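Local coordinates for putative Glycosidase (PDB 3R67), which is a putative glycosidase of the beta-fructosidase clan, built mainly of antiparallel strands in a propeller-like fold, with no precise function assigned, at residues A[33-38]-A[44-49]; A[71-74]-A[79-82]; A[211-214]-A[220-223]. All blocks are in the same frame, centred on the assembly; numbering follows the deposited sequence. Where two conformers were deposited one is given.

Contact 1 (A[33-38]-A[44-49])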
ATOM      1  N   THR A  33      -2.779 -18.302  16.710  1.00 22.26           N
ATOM      2  CA  THR A  33      -1.568 -17.563  17.090  1.00 20.84           C
ATOM      3  C   THR A  33      -1.915 -16.486  18.121  1.00 24.46           C
ATOM      4  O   THR A  33      -3.003 -15.906  18.097  1.00 26.23           O
ATOM      5  CB  THR A  33      -0.875 -16.968  15.881  1.00 25.31           C
ATOM      6  OG1 THR A  33      -1.809 -16.143  15.200  1.00 24.19           O
ATOM      7  CG2 THR A  33      -0.293 -18.031  14.951  1.00 23.88           C
ATOM      8  N   VAL A  34      -0.993 -16.219  19.021  1.00 19.63           N
ATOM      9  CA  VAL A  34      -1.250 -15.282  20.102  1.00 19.98           C
ATOM     10  C   VAL A  34      -0.064 -14.301  20.238  1.00 24.57           C
ATOM     11  O   VAL A  34       1.061 -14.586  19.818  1.00 24.68           O
ATOM     12  CB  VAL A  34      -1.506 -16.114  21.402  1.00 24.20           C
ATOM     13  CG1 VAL A  34      -0.280 -16.921  21.810  1.00 24.52           C
ATOM     14  CG2 VAL A  34      -2.012 -15.263  22.550  1.00 24.72           C
ATOM     15  N   PHE A  35      -0.351 -13.130  20.810  1.00 20.77           N
ATOM     16  CA  PHE A  35       0.623 -12.074  21.051  1.00 20.02           C
ATOM     17  C   PHE A  35       0.308 -11.350  22.344  1.00 24.33           C
ATOM     18  O   PHE A  35      -0.854 -11.079  22.623  1.00 25.72           O
ATOM     19  CB  PHE A  35       0.603 -11.107  19.859  1.00 20.47           C
ATOM     20  CG  PHE A  35       1.142  -9.715  20.042  1.00 20.44           C
ATOM     21  CD1 PHE A  35       2.516  -9.489  20.123  1.00 22.92           C
ATOM     22  CD2 PHE A  35       0.292  -8.614  19.972  1.00 20.82           C
ATOM     23  CE1 PHE A  35       3.028  -8.192  20.189  1.00 23.50           C
ATOM     24  CE2 PHE A  35       0.798  -7.318  20.055  1.00 23.78           C
ATOM     25  CZ  PHE A  35       2.165  -7.117  20.183  1.00 22.41           C
ATOM     26  N   TYR A  36       1.325 -11.032  23.134  1.00 19.87           N
ATOM     27  CA  TYR A  36       1.070 -10.245  24.327  1.00 19.85           C
ATOM     28  C   TYR A  36       1.151  -8.770  23.952  1.00 24.48           C
ATOM     29  O   TYR A  36       2.241  -8.262  23.657  1.00 22.53           O
ATOM     30  CB  TYR A  36       2.023 -10.597  25.457  1.00 21.19           C
ATOM     31  CG  TYR A  36       1.534 -10.038  26.765  1.00 22.16           C
ATOM     32  CD1 TYR A  36       0.675 -10.772  27.577  1.00 23.97           C
ATOM     33  CD2 TYR A  36       1.849  -8.738  27.148  1.00 23.32           C
ATOM     34  CE1 TYR A  36       0.200 -10.258  28.775  1.00 25.20           C
ATOM     35  CE2 TYR A  36       1.353  -8.197  28.329  1.00 26.54           C
ATOM     36  CZ  TYR A  36       0.542  -8.970  29.150  1.00 30.89           C
ATOM     37  OH  TYR A  36       0.053  -8.459  30.320  1.00 24.25           O
ATOM     38  N   CYS A  37      -0.005  -8.093  23.917  1.00 22.89           N
ATOM     39  CA  CYS A  37      -0.068  -6.699  23.481  1.00 21.99           C
ATOM     40  C   CYS A  37       0.395  -5.771  24.602  1.00 28.18           C
ATOM     41  O   CYS A  37      -0.150  -5.813  25.715  1.00 29.21           O
ATOM     42  CB  CYS A  37      -1.464  -6.326  23.005  1.00 21.60           C
ATOM     43  SG  CYS A  37      -1.635  -4.584  22.543  1.00 25.33           S
ATOM     44  N   PRO A  38       1.383  -4.895  24.310  1.00 24.80           N
ATOM     45  CA  PRO A  38       1.845  -3.955  25.347  1.00 25.89           C
ATOM     46  C   PRO A  38       0.800  -2.853  25.658  1.00 32.67           C
ATOM     47  O   PRO A  38       0.903  -2.249  26.727  1.00 33.40           O
ATOM     48  CB  PRO A  38       3.120  -3.361  24.746  1.00 26.23           C
ATOM     49  CG  PRO A  38       2.957  -3.501  23.282  1.00 29.22           C
ATOM     50  CD  PRO A  38       2.139  -4.732  23.044  1.00 24.45           C
ATOM     51  N   VAL A  44      -3.484 -11.453  22.939  1.00 24.21           N
ATOM     52  CA  VAL A  44      -4.341 -11.105  21.831  1.00 24.67           C
ATOM     53  C   VAL A  44      -4.090 -12.056  20.651  1.00 27.78           C
ATOM     54  O   VAL A  44      -2.947 -12.265  20.227  1.00 27.12           O
ATOM     55  CB  VAL A  44      -4.056  -9.610  21.446  1.00 29.05           C
ATOM     56  CG1 VAL A  44      -4.741  -9.204  20.155  1.00 28.44           C
ATOM     57  CG2 VAL A  44      -4.429  -8.649  22.570  1.00 30.52           C
ATOM     58  N   ALA A  45      -5.174 -12.612  20.122  1.00 24.35           N
ATOM     59  CA  ALA A  45      -5.223 -13.363  18.861  1.00 22.89           C
ATOM     60  C   ALA A  45      -5.216 -12.318  17.745  1.00 25.34           C
ATOM     61  O   ALA A  45      -6.254 -11.968  17.174  1.00 26.26           O
ATOM     62  CB  ALA A  45      -6.452 -14.264  18.839  1.00 24.14           C
ATOM     63  N   TRP A  46      -4.025 -11.748  17.518  1.00 17.90           N
ATOM     64  CA  TRP A  46      -3.709 -10.572  16.729  1.00 15.21           C
ATOM     65  C   TRP A  46      -4.019 -10.724  15.207  1.00 17.95           C
ATOM     66  O   TRP A  46      -4.114  -9.692  14.539  1.00 17.81           O
ATOM     67  CB  TRP A  46      -2.222 -10.224  16.918  1.00 12.70           C
ATOM     68  CG  TRP A  46      -1.287 -11.274  16.390  1.00 12.98           C
ATOM     69  CD1 TRP A  46      -0.858 -12.392  17.038  1.00 16.02           C
ATOM     70  CD2 TRP A  46      -0.679 -11.303  15.089  1.00 11.78           C
ATOM     71  NE1 TRP A  46      -0.014 -13.112  16.234  1.00 14.62           N
ATOM     72  CE2 TRP A  46       0.108 -12.473  15.025  1.00 15.06           C
ATOM     73  CE3 TRP A  46      -0.719 -10.441  13.970  1.00 11.90           C
ATOM     74  CZ2 TRP A  46       0.889 -12.790  13.905  1.00 12.95           C
ATOM     75  CZ3 TRP A  46       0.036 -10.769  12.855  1.00 12.36           C
ATOM     76  CH2 TRP A  46       0.819 -11.939  12.824  1.00 12.78           C
ATOM     77  N   GLU A  47      -4.201 -11.943  14.669  1.00 12.97           N
ATOM     78  CA  GLU A  47      -4.522 -12.117  13.235  1.00 12.78           C
ATOM     79  C   GLU A  47      -5.725 -13.062  13.063  1.00 18.59           C
ATOM     80  O   GLU A  47      -5.835 -13.740  12.049  1.00 17.30           O
ATOM     81  CB  GLU A  47      -3.297 -12.657  12.447  1.00 13.11           C
ATOM     82  CG  GLU A  47      -2.719 -13.960  12.981  1.00 21.36           C
ATOM     83  CD  GLU A  47      -1.542 -14.562  12.238  1.00 31.20           C
ATOM     84  OE1 GLU A  47      -1.271 -14.131  11.095  1.00 13.90           O
ATOM     85  OE2 GLU A  47      -0.910 -15.496  12.783  1.00 20.86           O
ATOM     86  N   SER A  48      -6.622 -13.101  14.048  1.00 16.47           N
ATOM     87  CA  SER A  48      -7.726 -14.045  14.061  1.00 16.81           C
ATOM     88  C   SER A  48      -8.930 -13.639  13.204  1.00 21.60           C
ATOM     89  O   SER A  48      -9.698 -14.550  12.859  1.00 21.66           O
ATOM     90  CB  SER A  48      -8.227 -14.243  15.486  1.00 21.15           C
ATOM     91  OG  SER A  48      -8.659 -13.015  16.043  1.00 30.49           O
ATOM     92  N   SER A  49      -9.129 -12.337  12.857  1.00 17.27           N
ATOM     93  CA  SER A  49     -10.330 -11.997  12.098  0.50 17.82           C
ATOM     94  C   SER A  49     -10.037 -11.788  10.609  1.00 20.01           C
ATOM     95  O   SER A  49     -10.770 -12.350   9.787  1.00 19.61           O
ATOM     96  CB  SER A  49     -11.005 -10.749  12.663  0.50 23.70           C
ATOM     97  OG  SER A  49     -10.155  -9.616  12.634  0.50 36.79           O
TER
HETATM   98  O   HOH W   1      -4.253 -14.749  15.938  1.00 23.03           O
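Phe35 and Val44 form an antiparallel hydrogen-bonded pair, with Phe35 N giving to Val44 O at 2.8 Å and Val44 N to Phe35 O at 2.7 Å, though the two segments as a whole run 127° apart, far from strictly antiparallel. Ala45 CA adds a CA-H...O contact to Thr33 O. Past this pair Thr33 turns its hydroxyl to Glu47: OG1 lies between the backbone N and the carbonyl carbon (chi1 56°) and gives a 2.7 Å bond to Glu47 OE2, on the lone pair anti to the other carboxylate oxygen. OE1 is held by Arg97 and Tyr67, so both carboxylate oxygens are gripped. A water donates to Thr33 O and accepts from Glu47 N, bridging the two backbones. Trp46 CD1 comes 3.4 Å from Phe35 CB, while the Phe35 ring turns an edge toward the face of the five-membered ring of Trp46 in an offset edge-to-face pair, centroids 6.0 Å apart and planes at 74°. Glu47 CG covers a face of the indole, and NE1 bonds Thr99 O. The pattern is that of a short beta hairpin whose second strand leaves through an inverse gamma turn at Ala45 and a type I turn over Ala45 to Ser48.

Contact 2 (A[71-74]-A[79-82])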
ATOM      1  N   ASP A  71      -7.379  -8.229  14.832  1.00 18.84           N
ATOM      2  CA  ASP A  71      -7.660  -9.156  15.913  1.00 19.36           C
ATOM      3  C   ASP A  71      -9.166  -9.272  16.195  1.00 26.65           C
ATOM      4  O   ASP A  71      -9.980  -8.707  15.484  1.00 24.89           O
ATOM      5  CB  ASP A  71      -6.919  -8.691  17.184  1.00 21.80           C
ATOM      6  CG  ASP A  71      -7.195  -7.277  17.683  1.00 26.80           C
ATOM      7  OD1 ASP A  71      -8.210  -6.672  17.257  1.00 29.09           O
ATOM      8  OD2 ASP A  71      -6.439  -6.801  18.542  1.00 28.10           O
ATOM      9  N   ASN A  72      -9.518 -10.015  17.255  1.00 27.92           N
ATOM     10  CA  ASN A  72     -10.897 -10.215  17.690  1.00 31.00           C
ATOM     11  C   ASN A  72     -11.136  -9.416  18.994  1.00 37.00           C
ATOM     12  O   ASN A  72     -11.642  -9.939  19.985  1.00 35.86           O
ATOM     13  CB  ASN A  72     -11.204 -11.711  17.852  1.00 35.83           C
ATOM     14  CG  ASN A  72     -10.292 -12.489  18.782  1.00 64.48           C
ATOM     15  OD1 ASN A  72      -9.339 -11.953  19.369  1.00 57.08           O
ATOM     16  ND2 ASN A  72     -10.534 -13.789  18.909  1.00 58.85           N
ATOM     17  N   SER A  73     -10.716  -8.132  18.982  1.00 35.37           N
ATOM     18  CA  SER A  73     -10.843  -7.269  20.151  1.00 36.98           C
ATOM     19  C   SER A  73     -12.301  -6.878  20.321  1.00 46.22           C
ATOM     20  O   SER A  73     -12.723  -6.589  21.445  1.00 48.63           O
ATOM     21  CB  SER A  73      -9.931  -6.050  20.050  1.00 36.18           C
ATOM     22  OG  SER A  73     -10.036  -5.407  18.793  1.00 39.89           O
ATOM     23  N   ALA A  74     -13.084  -6.983  19.231  1.00 43.95           N
ATOM     24  CA  ALA A  74     -14.525  -6.755  19.233  1.00 46.21           C
ATOM     25  C   ALA A  74     -15.252  -7.897  18.481  1.00 52.14           C
ATOM     26  O   ALA A  74     -14.590  -8.764  17.904  1.00 51.06           O
ATOM     27  CB  ALA A  74     -14.840  -5.408  18.617  1.00 46.84           C
ATOM     28  N   SER A  79     -15.144  -2.351  15.833  1.00 43.78           N
ATOM     29  CA  SER A  79     -13.786  -1.920  15.467  1.00 40.67           C
ATOM     30  C   SER A  79     -12.727  -2.720  16.206  1.00 40.48           C
ATOM     31  O   SER A  79     -12.908  -3.059  17.374  1.00 42.41           O
ATOM     32  CB  SER A  79     -13.590  -0.436  15.752  1.00 43.30           C
ATOM     33  OG  SER A  79     -14.322   0.353  14.833  1.00 47.98           O
ATOM     34  N   ARG A  80     -11.634  -3.027  15.494  1.00 32.62           N
ATOM     35  CA  ARG A  80     -10.499  -3.870  15.897  1.00 30.48           C
ATOM     36  C   ARG A  80      -9.149  -3.089  15.749  1.00 29.19           C
ATOM     37  O   ARG A  80      -9.166  -1.924  15.363  1.00 29.16           O
ATOM     38  CB  ARG A  80     -10.528  -5.149  15.016  1.00 31.07           C
ATOM     39  CG  ARG A  80     -11.845  -5.964  15.177  1.00 42.52           C
ATOM     40  CD  ARG A  80     -12.079  -7.008  14.085  1.00 45.28           C
ATOM     41  NE  ARG A  80     -13.414  -7.630  14.144  1.00 39.08           N
ATOM     42  CZ  ARG A  80     -13.709  -8.768  14.772  1.00 44.79           C
ATOM     43  NH1 ARG A  80     -12.764  -9.455  15.393  1.00 38.49           N
ATOM     44  NH2 ARG A  80     -14.946  -9.235  14.763  1.00 27.74           N
ATOM     45  N   THR A  81      -7.997  -3.711  16.117  1.00 22.22           N
ATOM     46  CA  THR A  81      -6.641  -3.131  16.067  1.00 19.16           C
ATOM     47  C   THR A  81      -5.848  -3.769  14.926  1.00 19.77           C
ATOM     48  O   THR A  81      -5.855  -4.995  14.772  1.00 18.78           O
ATOM     49  CB  THR A  81      -5.927  -3.327  17.431  1.00 19.31           C
ATOM     50  OG1 THR A  81      -6.681  -2.662  18.440  1.00 18.89           O
ATOM     51  CG2 THR A  81      -4.498  -2.775  17.454  1.00 17.92           C
ATOM     52  N   SER A  82      -5.148  -2.947  14.149  1.00 15.23           N
ATOM     53  CA  SER A  82      -4.299  -3.430  13.070  1.00 13.35           C
ATOM     54  C   SER A  82      -2.836  -3.509  13.536  1.00 16.76           C
ATOM     55  O   SER A  82      -2.320  -2.600  14.174  1.00 15.90           O
ATOM     56  CB  SER A  82      -4.420  -2.559  11.825  1.00 15.43           C
ATOM     57  OG  SER A  82      -5.726  -2.672  11.287  1.00 20.19           O
TER
HETATM   58  O   HOH W   2      -6.332  -5.016  20.583  1.00 22.77           O
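The guanidinium of Arg80 meets the 71-74 backbone in two ways. Ala74 O lies over one face, 3.2 Å from Arg80 NH2 but at an angle too poor for a hydrogen bond, while Asp71 O and Asn72 CA sit at the edge, close to the plane. The edge contact with Asp71 is a true bond: Arg80 NH1 gives to Asp71 O at 2.9 Å with a nearly straight N-H...O angle of 173°, and the acceptor is almost exactly in the guanidinium plane. The arginine chain runs extended from CG to NE, which carries it along the 71-74 backbone, Arg80 CD only 3.0 Å from Asp71 O. The guanidinium also bonds weakly to Gly76 O through NH2.

The second flat group is the carboxylate of Asp71. The Asp71 and Arg80 side chains slide past each other in opposite directions; Asp71 OD1 and Arg80 NH1 are 5.7 Å apart, and the carboxylate and guanidinium planes are 58° apart. Thr81 N gives Asp71 OD1 a straight but long bond of 3.2 Å, and Ser73 OG gives it one of 2.7 Å. Both donors stand well out of the carboxylate plane, one on each side. Asp71 CG lies between its backbone N and carbonyl carbon (chi1 56°), which brings OD1 to both. A water donates to Asp71 OD2 at 2.7 Å and also to Thr81 OG1; OD2 forms a salt bridge with Arg83, and Thr81 OG1 is tied to Pro116 O.

Although oppositely charged, Arg80 and Asp71 form no salt bridge with each other: Arg80 gives its straight bond to the Asp71 carbonyl and a weak one to Gly76 O, and Asp71 spends its carboxylate on backbone, hydroxyl, water and Arg83. This division of bonds probably fixes the two limbs of the loop joining strands 62-70 and 82-89.

Contact 3 (A[211-214]-A[220-223])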
ATOM      1  N   VAL A 211       1.681  14.890  -4.729  1.00 19.71           N
ATOM      2  CA  VAL A 211       3.090  14.516  -4.836  1.00 18.73           C
ATOM      3  C   VAL A 211       3.829  15.223  -3.711  1.00 22.54           C
ATOM      4  O   VAL A 211       3.637  16.420  -3.499  1.00 24.08           O
ATOM      5  CB  VAL A 211       3.711  14.808  -6.232  1.00 22.11           C
ATOM      6  CG1 VAL A 211       5.213  14.503  -6.252  1.00 21.04           C
ATOM      7  CG2 VAL A 211       2.985  14.037  -7.336  1.00 20.81           C
ATOM      8  N   ALA A 212       4.615  14.463  -2.945  1.00 19.32           N
ATOM      9  CA  ALA A 212       5.425  15.004  -1.857  1.00 20.34           C
ATOM     10  C   ALA A 212       6.889  14.703  -2.115  1.00 24.89           C
ATOM     11  O   ALA A 212       7.196  13.721  -2.802  1.00 22.66           O
ATOM     12  CB  ALA A 212       4.978  14.428  -0.521  1.00 20.74           C
ATOM     13  N   THR A 213       7.797  15.550  -1.582  1.00 22.72           N
ATOM     14  CA  THR A 213       9.238  15.347  -1.746  1.00 22.09           C
ATOM     15  C   THR A 213       9.927  15.336  -0.372  1.00 26.59           C
ATOM     16  O   THR A 213       9.386  15.841   0.618  1.00 26.68           O
ATOM     17  CB  THR A 213       9.867  16.406  -2.670  1.00 30.85           C
ATOM     18  OG1 THR A 213       9.853  17.695  -2.057  1.00 31.56           O
ATOM     19  CG2 THR A 213       9.219  16.458  -4.047  1.00 26.52           C
ATOM     20  N   SER A 214      11.133  14.749  -0.324  1.00 23.06           N
ATOM     21  CA  SER A 214      11.950  14.646   0.893  1.00 23.11           C
ATOM     22  C   SER A 214      13.433  14.640   0.557  1.00 28.09           C
ATOM     23  O   SER A 214      13.806  14.251  -0.548  1.00 26.23           O
ATOM     24  CB  SER A 214      11.595  13.368   1.656  1.00 21.74           C
ATOM     25  OG  SER A 214      12.249  13.276   2.908  1.00 21.62           O
ATOM     26  N   TRP A 220       8.560  14.602   4.912  1.00 25.72           N
ATOM     27  CA  TRP A 220       8.005  14.777   3.581  1.00 23.56           C
ATOM     28  C   TRP A 220       7.240  16.079   3.500  1.00 28.81           C
ATOM     29  O   TRP A 220       6.573  16.472   4.451  1.00 29.66           O
ATOM     30  CB  TRP A 220       7.106  13.583   3.216  1.00 19.79           C
ATOM     31  CG  TRP A 220       7.892  12.315   3.066  1.00 19.68           C
ATOM     32  CD1 TRP A 220       8.266  11.453   4.059  1.00 22.45           C
ATOM     33  CD2 TRP A 220       8.468  11.805   1.857  1.00 18.25           C
ATOM     34  NE1 TRP A 220       9.014  10.426   3.539  1.00 20.74           N
ATOM     35  CE2 TRP A 220       9.175  10.630   2.191  1.00 21.12           C
ATOM     36  CE3 TRP A 220       8.433  12.217   0.514  1.00 18.95           C
ATOM     37  CZ2 TRP A 220       9.831   9.854   1.232  1.00 19.09           C
ATOM     38  CZ3 TRP A 220       9.105  11.459  -0.432  1.00 19.36           C
ATOM     39  CH2 TRP A 220       9.789  10.293  -0.073  1.00 19.18           C
ATOM     40  N   GLU A 221       7.343  16.743   2.348  1.00 25.44           N
ATOM     41  CA  GLU A 221       6.718  18.029   2.106  1.00 26.64           C
ATOM     42  C   GLU A 221       5.700  17.946   0.935  1.00 30.44           C
ATOM     43  O   GLU A 221       6.123  17.869  -0.222  1.00 30.32           O
ATOM     44  CB  GLU A 221       7.812  19.069   1.806  1.00 29.31           C
ATOM     45  CG  GLU A 221       7.291  20.476   1.622  1.00 40.28           C
ATOM     46  CD  GLU A 221       8.353  21.460   1.190  1.00 60.44           C
ATOM     47  OE1 GLU A 221       8.705  21.464  -0.011  1.00 51.99           O
ATOM     48  OE2 GLU A 221       8.821  22.242   2.046  1.00 63.84           O
ATOM     49  N   PRO A 222       4.367  17.983   1.217  1.00 25.42           N
ATOM     50  CA  PRO A 222       3.374  17.962   0.124  1.00 24.16           C
ATOM     51  C   PRO A 222       3.520  19.159  -0.810  1.00 28.96           C
ATOM     52  O   PRO A 222       3.724  20.288  -0.343  1.00 30.15           O
ATOM     53  CB  PRO A 222       2.026  18.021   0.862  1.00 25.82           C
ATOM     54  CG  PRO A 222       2.323  17.556   2.254  1.00 31.07           C
ATOM     55  CD  PRO A 222       3.703  18.066   2.537  1.00 27.43           C
HETATM   56  N   MSE A 223       3.432  18.924  -2.132  1.00 23.55           N
HETATM   57  CA  MSE A 223       3.560  20.020  -3.098  1.00 22.32           C
HETATM   58  C   MSE A 223       2.254  20.771  -3.178  1.00 29.51           C
HETATM   59  O   MSE A 223       1.188  20.155  -3.207  1.00 27.31           O
HETATM   60  CB  MSE A 223       3.993  19.512  -4.469  1.00 22.31           C
HETATM   61  CG  MSE A 223       5.429  18.973  -4.453  1.00 26.36           C
HETATM   62 SE   MSE A 223       6.034  18.365  -6.168  0.75 29.78          SE
HETATM   63  CE  MSE A 223       6.014  20.082  -7.094  1.00 27.49           C
TER
HETATM   64  O   HOH W   3       7.401  19.613  -1.745  1.00 44.14           O
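Ser214 and Trp220 make the close part of this contact. Ser214 CB rests over the indole in a CH-pi contact, 3.5 Å from the centroid of the six-membered ring of Trp220 and 11° off its normal. With chi1 at -174° Ser214 OG swings beside the carbonyl carbon, where it bonds Asn219 O and takes the amides of Asp216 and Leu217; CB itself is set over the ring by the backbone. The indole edge meets the other strand as well, with Ala212 O near its plane and 3.8 Å from Trp220 CZ3.

Three backbone bonds join the strands. Glu221 N gives to Thr213 O at 2.8 Å, and Met223 N gives to Val211 O at 2.9 Å. The return bond from Thr213 N to Glu221 O is longer, 3.2 Å. Between them Ala212 faces Pro222 in a non-hydrogen-bonded pair, CA atoms 4.1 Å apart. Beside this pairing, buried Val211 packs against Met223, present as selenomethionine and partly exposed; both side chains point the same way, with Met223 SE 3.9 Å from Val211 CG1.

The face bearing Thr213 and Glu221 is more open. Their side chains do not bond directly, Thr213 OG1 and Glu221 OE1 being 4.4 Å apart; a water accepts from Thr213 OG1 and donates to Glu221 OE1 and to Glu221 O. Glu221 is exposed and reaches outward on an extended chain.

The hairpin forms one margin of a larger mixed sheet. Strand 210-214 pairs on its other side with strand 199-204, where Ala212 bonds Met202 and Ser214 bonds Tyr200; helix 167-170 touches strand 221-222, Ala167 against Pro222 and Tyr168 against Glu221.

Contacts 1 and 2 form one continuous patch, their centres 9 Å apart. Asp71 links them: its carbonyl O, already taken by Arg80, is a probable acceptor of a second bond from Ser49 OG at 3.0 Å, and its OD2 packs 3.4 Å from Val44 CG1. Arg83 joins the two further, since it holds the Asp71 carboxylate while lying against Phe35, Val44 and Trp46. Contact 3 stands apart, its centre 35 Å from contact 1 and 32 Å from contact 2, with nearest atoms about 25 Å and 20 Å away. The three follow one another along the chain, each closing locally before the next opens.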